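Local atomic coordinates of protein induced by osmotic stress (Scheffersomyces stipitis, PDB entry 5YWN), a protein that probably catalyses the NADP-dependent asymmetric reduction of ketones such as haloketones, as a member of the dihydroflavonol-4-reductase subfamily. Residues F86-I100 with Y152-S166. The protein carries 1 engineered substitution. Residues are numbered along the deposited sequence; the frame is centred on the assembly and turned at random.
Sequences FEVEDTEKEILIPAI and YEQSKTHGVLAYFGS. With NAP (NADP nicotinamide-adenine-dinucleotide phosphate), chain B.
With CG anti to the backbone N in both Glu92 (chi1 -152°) and Tyr152, the two long side chains swing out from their helices and meet crosswise. Tyr152 OH donates to Glu92 OE1 over 2.8 Å, and OE1 accepts through its anti lone pair, the one away from OE2. A water donates to the same OE1 and accepts from Lys156 NZ, so a single water bridges the carboxylate and the ammonium group; Lys156 NZ itself stays 4.3 Å from Glu92 OE2, beyond a salt bridge. A leucine in place of Glu92 would probably leave the Tyr152 hydroxyl without its acceptor and Lys156 without the nearby opposite charge.

Further in, Thr91 OG1 donates to Lys156 O at 2.7 Å, in the carbonyl plane, tying the first turn of helix 91-113 to the link before helix 159-181. Knobs-into-holes packing follows: Ile95 fits among Gly159, Ala162, Tyr163 and Ser166, while Leu96 enters a hole lined by Tyr152, Ser155, Ala162 and Gly165 and lays CD1 over one face of the Tyr152 ring. The axes of 91-100 and 159-166 come within 8.3 Å and run almost parallel at 13°, a worked example of interlocking apolar side chains between helices with polar bonds at the margin. Gly159 lets the loop come close, its CA lying 3.2 Å from Phe86 O in a CA-H...O contact.

Phe86 then turns its edge to the face of Tyr163 in an offset edge-to-face pair, planes at 75°. Tyr163 OH lies 3.4 Å from NAP C6N of the nicotinamide ring, and Lys167 follows one turn later: the Tyr-x-x-x-Lys signature of the extended short-chain dehydrogenases, on a Rossmann fold.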
loop_
_atom_site.group_PDB
_atom_site.type_symbol
_atom_site.label_atom_id
_atom_site.label_comp_id
_atom_site.label_asym_id
_atom_site.label_seq_id
_atom_site.Cartn_x
_atom_site.Cartn_y
_atom_site.Cartn_z
ATOM N N PHE A 86 -4.521 -13.600 -3.568
ATOM C CA PHE A 86 -5.597 -13.824 -4.487
ATOM C C PHE A 86 -6.042 -15.251 -4.718
ATOM O O PHE A 86 -7.073 -15.467 -5.273
ATOM C CB PHE A 86 -5.285 -13.186 -5.785
ATOM C CG PHE A 86 -4.882 -11.792 -5.659
ATOM C CD1 PHE A 86 -5.640 -10.918 -4.951
ATOM C CD2 PHE A 86 -3.728 -11.362 -6.206
ATOM C CE1 PHE A 86 -5.267 -9.626 -4.792
ATOM C CE2 PHE A 86 -3.337 -10.073 -6.058
ATOM C CZ PHE A 86 -4.114 -9.194 -5.356
ATOM N N GLU A 87 -5.255 -16.208 -4.295
ATOM C CA GLU A 87 -5.617 -17.534 -4.562
ATOM C C GLU A 87 -6.027 -18.155 -3.259
ATOM O O GLU A 87 -5.218 -18.424 -2.404
ATOM C CB GLU A 87 -4.441 -18.203 -5.231
ATOM C CG GLU A 87 -3.304 -18.530 -4.305
ATOM C CD GLU A 87 -2.306 -17.418 -4.080
ATOM O OE1 GLU A 87 -2.545 -16.247 -4.465
ATOM O OE2 GLU A 87 -1.257 -17.762 -3.489
ATOM N N VAL A 88 -7.319 -18.343 -3.109
ATOM C CA VAL A 88 -7.871 -18.740 -1.846
ATOM C C VAL A 88 -8.967 -19.776 -1.972
ATOM O O VAL A 88 -9.580 -19.896 -2.999
ATOM C CB VAL A 88 -8.406 -17.510 -1.083
ATOM C CG1 VAL A 88 -7.300 -16.493 -0.894
ATOM C CG2 VAL A 88 -9.546 -16.887 -1.826
ATOM N N GLU A 89 -9.170 -20.553 -0.934
ATOM C CA GLU A 89 -10.324 -21.430 -0.900
ATOM C C GLU A 89 -11.660 -20.708 -0.841
ATOM O O GLU A 89 -12.565 -21.097 -1.480
ATOM C CB GLU A 89 -10.236 -22.421 0.272
ATOM C CG GLU A 89 -11.388 -23.415 0.379
ATOM C CD GLU A 89 -11.551 -24.053 1.763
ATOM O OE1 GLU A 89 -12.199 -23.469 2.647
ATOM O OE2 GLU A 89 -11.054 -25.161 1.968
ATOM N N ASP A 90 -11.755 -19.702 0.017
ATOM C CA ASP A 90 -12.984 -18.991 0.276
ATOM C C ASP A 90 -12.705 -17.489 0.184
ATOM O O ASP A 90 -12.062 -16.941 1.027
ATOM C CB ASP A 90 -13.458 -19.376 1.663
ATOM C CG ASP A 90 -14.834 -18.889 1.990
ATOM O OD1 ASP A 90 -15.127 -17.717 1.944
ATOM O OD2 ASP A 90 -15.650 -19.709 2.320
ATOM N N THR A 91 -13.221 -16.846 -0.835
ATOM C CA THR A 91 -12.997 -15.445 -1.019
ATOM C C THR A 91 -13.531 -14.599 0.097
ATOM O O THR A 91 -12.964 -13.607 0.385
ATOM C CB THR A 91 -13.550 -14.892 -2.328
ATOM O OG1 THR A 91 -14.907 -15.236 -2.442
ATOM C CG2 THR A 91 -12.776 -15.399 -3.476
ATOM N N GLU A 92 -14.664 -14.952 0.640
ATOM C CA GLU A 92 -15.210 -14.225 1.750
ATOM C C GLU A 92 -14.416 -14.319 3.070
ATOM O O GLU A 92 -14.099 -13.344 3.655
ATOM C CB GLU A 92 -16.649 -14.667 1.968
ATOM C CG GLU A 92 -17.546 -13.639 2.575
ATOM C CD GLU A 92 -19.011 -13.972 2.470
ATOM O OE1 GLU A 92 -19.804 -13.061 2.366
ATOM O OE2 GLU A 92 -19.370 -15.133 2.549
ATOM N N LYS A 93 -14.110 -15.521 3.500
ATOM C CA LYS A 93 -13.378 -15.712 4.707
ATOM C C LYS A 93 -11.960 -15.183 4.635
ATOM O O LYS A 93 -11.464 -14.723 5.582
ATOM C CB LYS A 93 -13.382 -17.152 5.142
ATOM C CG LYS A 93 -14.740 -17.767 5.292
ATOM C CD LYS A 93 -14.701 -18.860 6.347
ATOM C CE LYS A 93 -16.064 -19.501 6.600
ATOM N NZ LYS A 93 -16.176 -20.018 7.995
ATOM N N GLU A 94 -11.334 -15.320 3.493
ATOM C CA GLU A 94 -9.971 -14.971 3.356
ATOM C C GLU A 94 -9.639 -13.615 2.768
ATOM O O GLU A 94 -8.553 -13.160 2.915
ATOM C CB GLU A 94 -9.237 -16.057 2.590
ATOM C CG GLU A 94 -9.336 -17.441 3.180
ATOM C CD GLU A 94 -8.573 -18.456 2.361
ATOM O OE1 GLU A 94 -9.174 -19.370 1.797
ATOM O OE2 GLU A 94 -7.375 -18.289 2.265
ATOM N N ILE A 95 -10.566 -13.006 2.088
ATOM C CA ILE A 95 -10.293 -11.721 1.530
ATOM C C ILE A 95 -11.269 -10.643 2.008
ATOM O O ILE A 95 -10.884 -9.703 2.561
ATOM C CB ILE A 95 -10.275 -11.804 -0.002
ATOM C CG1 ILE A 95 -9.154 -12.709 -0.480
ATOM C CG2 ILE A 95 -10.163 -10.435 -0.616
ATOM C CD1 ILE A 95 -9.154 -12.995 -1.941
ATOM N N LEU A 96 -12.542 -10.829 1.736
ATOM C CA LEU A 96 -13.522 -9.838 2.024
ATOM C C LEU A 96 -13.767 -9.535 3.492
ATOM O O LEU A 96 -13.679 -8.448 3.847
ATOM C CB LEU A 96 -14.808 -10.159 1.313
ATOM C CG LEU A 96 -14.833 -10.040 -0.202
ATOM C CD1 LEU A 96 -15.899 -10.931 -0.741
ATOM C CD2 LEU A 96 -15.035 -8.633 -0.681
ATOM N N ILE A 97 -14.015 -10.524 4.310
ATOM C CA ILE A 97 -14.297 -10.303 5.705
ATOM C C ILE A 97 -13.146 -9.679 6.517
ATOM O O ILE A 97 -13.349 -8.712 7.133
ATOM C CB ILE A 97 -14.834 -11.576 6.358
ATOM C CG1 ILE A 97 -16.189 -11.899 5.809
ATOM C CG2 ILE A 97 -14.920 -11.465 7.848
ATOM C CD1 ILE A 97 -16.632 -13.269 6.167
ATOM N N PRO A 98 -11.927 -10.159 6.405
ATOM C CA PRO A 98 -10.829 -9.520 7.118
ATOM C C PRO A 98 -10.633 -8.077 6.732
ATOM O O PRO A 98 -10.351 -7.346 7.588
ATOM C CB PRO A 98 -9.637 -10.327 6.704
ATOM C CG PRO A 98 -10.167 -11.627 6.403
ATOM C CD PRO A 98 -11.467 -11.365 5.741
ATOM N N ALA A 99 -10.753 -7.720 5.477
ATOM C CA ALA A 99 -10.676 -6.351 5.144
ATOM C C ALA A 99 -11.829 -5.520 5.701
ATOM O O ALA A 99 -11.611 -4.546 6.313
ATOM C CB ALA A 99 -10.621 -6.211 3.652
ATOM N N ILE A 100 -13.053 -5.927 5.425
ATOM C CA ILE A 100 -14.203 -5.165 5.805
ATOM C C ILE A 100 -14.527 -5.168 7.309
ATOM O O ILE A 100 -14.632 -4.166 7.896
ATOM C CB ILE A 100 -15.434 -5.641 5.018
ATOM C CG1 ILE A 100 -15.238 -5.467 3.521
ATOM C CG2 ILE A 100 -16.677 -4.908 5.453
ATOM C CD1 ILE A 100 -16.234 -6.228 2.727
ATOM N N TYR A 152 -20.821 -6.517 -4.193
ATOM C CA TYR A 152 -20.319 -7.494 -3.275
ATOM C C TYR A 152 -20.535 -8.913 -3.823
ATOM O O TYR A 152 -19.685 -9.727 -3.750
ATOM C CB TYR A 152 -20.961 -7.338 -1.916
ATOM C CG TYR A 152 -20.357 -8.180 -0.808
ATOM C CD1 TYR A 152 -20.731 -9.490 -0.611
ATOM C CD2 TYR A 152 -19.437 -7.665 0.035
ATOM C CE1 TYR A 152 -20.203 -10.232 0.397
ATOM C CE2 TYR A 152 -18.908 -8.403 1.049
ATOM C CZ TYR A 152 -19.284 -9.699 1.219
ATOM O OH TYR A 152 -18.726 -10.428 2.208
ATOM N N GLU A 153 -21.680 -9.155 -4.403
ATOM C CA GLU A 153 -21.964 -10.445 -4.983
ATOM C C GLU A 153 -20.988 -10.801 -6.139
ATOM O O GLU A 153 -20.478 -11.876 -6.188
ATOM C CB GLU A 153 -23.403 -10.518 -5.451
ATOM C CG GLU A 153 -23.677 -11.757 -6.240
ATOM C CD GLU A 153 -25.132 -11.965 -6.609
ATOM O OE1 GLU A 153 -25.399 -12.993 -7.232
ATOM O OE2 GLU A 153 -25.954 -11.125 -6.285
ATOM N N GLN A 154 -20.721 -9.852 -7.008
ATOM C CA GLN A 154 -19.746 -10.022 -8.055
ATOM C C GLN A 154 -18.344 -10.233 -7.477
ATOM O O GLN A 154 -17.577 -10.989 -7.971
ATOM C CB GLN A 154 -19.722 -8.842 -8.993
ATOM C CG GLN A 154 -20.992 -8.513 -9.706
ATOM C CD GLN A 154 -20.897 -7.224 -10.553
ATOM O OE1 GLN A 154 -20.661 -6.132 -10.068
ATOM N NE2 GLN A 154 -21.102 -7.386 -11.848
ATOM N N SER A 155 -18.045 -9.516 -6.424
ATOM C CA SER A 155 -16.728 -9.532 -5.844
ATOM C C SER A 155 -16.338 -10.897 -5.316
ATOM O O SER A 155 -15.228 -11.233 -5.357
ATOM C CB SER A 155 -16.560 -8.429 -4.847
ATOM O OG SER A 155 -16.990 -8.827 -3.636
ATOM N N LYS A 156 -17.303 -11.678 -4.890
ATOM C CA LYS A 156 -17.111 -13.010 -4.356
ATOM C C LYS A 156 -16.530 -14.074 -5.310
ATOM O O LYS A 156 -15.946 -15.003 -4.906
ATOM C CB LYS A 156 -18.401 -13.562 -3.729
ATOM C CG LYS A 156 -18.940 -12.834 -2.544
ATOM C CD LYS A 156 -20.313 -13.316 -2.124
ATOM C CE LYS A 156 -20.255 -14.657 -1.456
ATOM N NZ LYS A 156 -21.543 -15.298 -1.147
ATOM N N THR A 157 -16.751 -13.906 -6.578
ATOM C CA THR A 157 -16.574 -14.971 -7.537
ATOM C C THR A 157 -15.172 -15.525 -7.683
ATOM O O THR A 157 -14.995 -16.674 -7.913
ATOM C CB THR A 157 -17.171 -14.601 -8.880
ATOM O OG1 THR A 157 -16.535 -13.447 -9.367
ATOM C CG2 THR A 157 -18.680 -14.349 -8.718
ATOM N N HIS A 158 -14.192 -14.662 -7.561
ATOM C CA HIS A 158 -12.830 -15.060 -7.541
ATOM C C HIS A 158 -11.897 -14.043 -6.920
ATOM O O HIS A 158 -12.247 -12.925 -6.735
ATOM C CB HIS A 158 -12.363 -15.482 -8.902
ATOM C CG HIS A 158 -12.364 -14.400 -9.905
ATOM N ND1 HIS A 158 -11.260 -13.641 -10.165
ATOM C CD2 HIS A 158 -13.319 -13.980 -10.754
ATOM C CE1 HIS A 158 -11.536 -12.795 -11.135
ATOM N NE2 HIS A 158 -12.781 -12.977 -11.503
ATOM N N GLY A 159 -10.687 -14.482 -6.682
ATOM C CA GLY A 159 -9.768 -13.828 -5.800
ATOM C C GLY A 159 -9.427 -12.415 -6.172
ATOM O O GLY A 159 -9.461 -11.591 -5.334
ATOM N N VAL A 160 -9.170 -12.143 -7.423
ATOM C CA VAL A 160 -8.892 -10.798 -7.835
ATOM C C VAL A 160 -10.050 -9.850 -7.620
ATOM O O VAL A 160 -9.865 -8.838 -7.079
ATOM C CB VAL A 160 -8.399 -10.738 -9.298
ATOM C CG1 VAL A 160 -8.289 -9.334 -9.803
ATOM C CG2 VAL A 160 -7.073 -11.431 -9.443
ATOM N N LEU A 161 -11.239 -10.242 -8.036
ATOM C CA LEU A 161 -12.436 -9.485 -7.807
ATOM C C LEU A 161 -12.730 -9.328 -6.341
ATOM O O LEU A 161 -13.160 -8.332 -5.951
ATOM C CB LEU A 161 -13.615 -10.065 -8.515
ATOM C CG LEU A 161 -13.781 -9.750 -9.983
ATOM C CD1 LEU A 161 -15.044 -10.261 -10.597
ATOM C CD2 LEU A 161 -13.474 -8.327 -10.328
ATOM N N ALA A 162 -12.442 -10.328 -5.554
ATOM C CA ALA A 162 -12.574 -10.249 -4.149
ATOM C C ALA A 162 -11.678 -9.171 -3.543
ATOM O O ALA A 162 -12.110 -8.466 -2.741
ATOM C CB ALA A 162 -12.311 -11.570 -3.529
ATOM N N TYR A 163 -10.446 -9.050 -3.995
ATOM C CA TYR A 163 -9.554 -7.994 -3.526
ATOM C C TYR A 163 -10.100 -6.640 -3.871
ATOM O O TYR A 163 -10.153 -5.826 -3.051
ATOM C CB TYR A 163 -8.142 -8.119 -4.058
ATOM C CG TYR A 163 -7.225 -7.000 -3.651
ATOM C CD1 TYR A 163 -6.702 -6.938 -2.403
ATOM C CD2 TYR A 163 -6.910 -6.005 -4.522
ATOM C CE1 TYR A 163 -5.878 -5.917 -2.035
ATOM C CE2 TYR A 163 -6.063 -4.985 -4.171
ATOM C CZ TYR A 163 -5.569 -4.941 -2.916
ATOM O OH TYR A 163 -4.778 -3.941 -2.585
ATOM N N PHE A 164 -10.599 -6.470 -5.069
ATOM C CA PHE A 164 -11.182 -5.228 -5.491
ATOM C C PHE A 164 -12.346 -4.860 -4.589
ATOM O O PHE A 164 -12.424 -3.788 -4.130
ATOM C CB PHE A 164 -11.736 -5.375 -6.900
ATOM C CG PHE A 164 -10.851 -4.873 -7.976
ATOM C CD1 PHE A 164 -9.825 -5.619 -8.431
ATOM C CD2 PHE A 164 -11.093 -3.676 -8.567
ATOM C CE1 PHE A 164 -9.033 -5.170 -9.434
ATOM C CE2 PHE A 164 -10.307 -3.221 -9.564
ATOM C CZ PHE A 164 -9.275 -3.968 -10.002
ATOM N N GLY A 165 -13.214 -5.801 -4.325
ATOM C CA GLY A 165 -14.298 -5.621 -3.430
ATOM C C GLY A 165 -13.875 -5.350 -2.013
ATOM O O GLY A 165 -14.405 -4.495 -1.429
ATOM N N SER A 166 -12.861 -6.037 -1.544
ATOM C CA SER A 166 -12.398 -5.894 -0.195
ATOM C C SER A 166 -11.998 -4.454 0.070
ATOM O O SER A 166 -12.305 -3.951 1.071
ATOM C CB SER A 166 -11.213 -6.819 0.138
ATOM O OG SER A 166 -10.016 -6.462 -0.427
HETATM P PA NAP B . 1.761 -7.117 1.732
HETATM O O1A NAP B . 3.212 -6.758 1.524
HETATM O O2A NAP B . 1.319 -8.558 1.630
HETATM O O5B NAP B . 1.301 -6.549 3.166
HETATM C C5B NAP B . 0.162 -7.093 3.829
HETATM C C4B NAP B . 0.428 -7.176 5.327
HETATM O O4B NAP B . -0.811 -7.201 6.044
HETATM C C3B NAP B . 1.201 -8.434 5.689
HETATM O O3B NAP B . 2.461 -8.102 6.282
HETATM C C2B NAP B . 0.333 -9.202 6.666
HETATM O O2B NAP B . 1.008 -9.382 7.908
HETATM C C1B NAP B . -0.930 -8.375 6.854
HETATM N N9A NAP B . -2.120 -9.161 6.441
HETATM C C8A NAP B . -2.385 -9.583 5.190
HETATM N N7A NAP B . -3.553 -10.276 5.156
HETATM C C5A NAP B . -4.053 -10.302 6.406
HETATM C C6A NAP B . -5.252 -10.864 7.068
HETATM N N6A NAP B . -6.180 -11.558 6.366
HETATM N N1A NAP B . -5.388 -10.661 8.397
HETATM C C2A NAP B . -4.479 -9.974 9.115
HETATM N N3A NAP B . -3.370 -9.440 8.572
HETATM C C4A NAP B . -3.103 -9.565 7.250
HETATM O O3 NAP B . 0.875 -6.245 0.708
HETATM P PN NAP B . 1.346 -4.768 0.274
HETATM O O1N NAP B . 1.586 -4.768 -1.217
HETATM O O2N NAP B . 2.442 -4.326 1.214
HETATM O O5D NAP B . 0.037 -3.879 0.574
HETATM C C5D NAP B . -0.021 -3.044 1.728
HETATM C C4D NAP B . -1.380 -2.357 1.803
HETATM O O4D NAP B . -1.458 -1.310 0.829
HETATM C C3D NAP B . -2.518 -3.329 1.533
HETATM O O3D NAP B . -3.357 -3.459 2.685
HETATM C C2D NAP B . -3.296 -2.759 0.365
HETATM O O2D NAP B . -4.661 -2.527 0.728
HETATM C C1D NAP B . -2.609 -1.454 -0.008
HETATM N N1N NAP B . -2.217 -1.476 -1.421
HETATM C C2N NAP B . -1.001 -1.921 -1.765
HETATM C C3N NAP B . -0.610 -1.951 -3.099
HETATM C C7N NAP B . 0.754 -2.450 -3.476
HETATM O O7N NAP B . 0.995 -2.705 -4.644
HETATM N N7N NAP B . 1.670 -2.600 -2.520
HETATM C C4N NAP B . -1.491 -1.516 -4.078
HETATM C C5N NAP B . -2.744 -1.061 -3.696
HETATM C C6N NAP B . -3.085 -1.051 -2.348
HETATM P P2B NAP B . 1.919 -10.685 8.161
HETATM O O1X NAP B . 1.883 -10.868 9.660
HETATM O O2X NAP B . 1.221 -11.774 7.383
HETATM O O3X NAP B . 3.271 -10.296 7.613
HETATM O O HOH W 1 -22.173 -13.512 1.379
#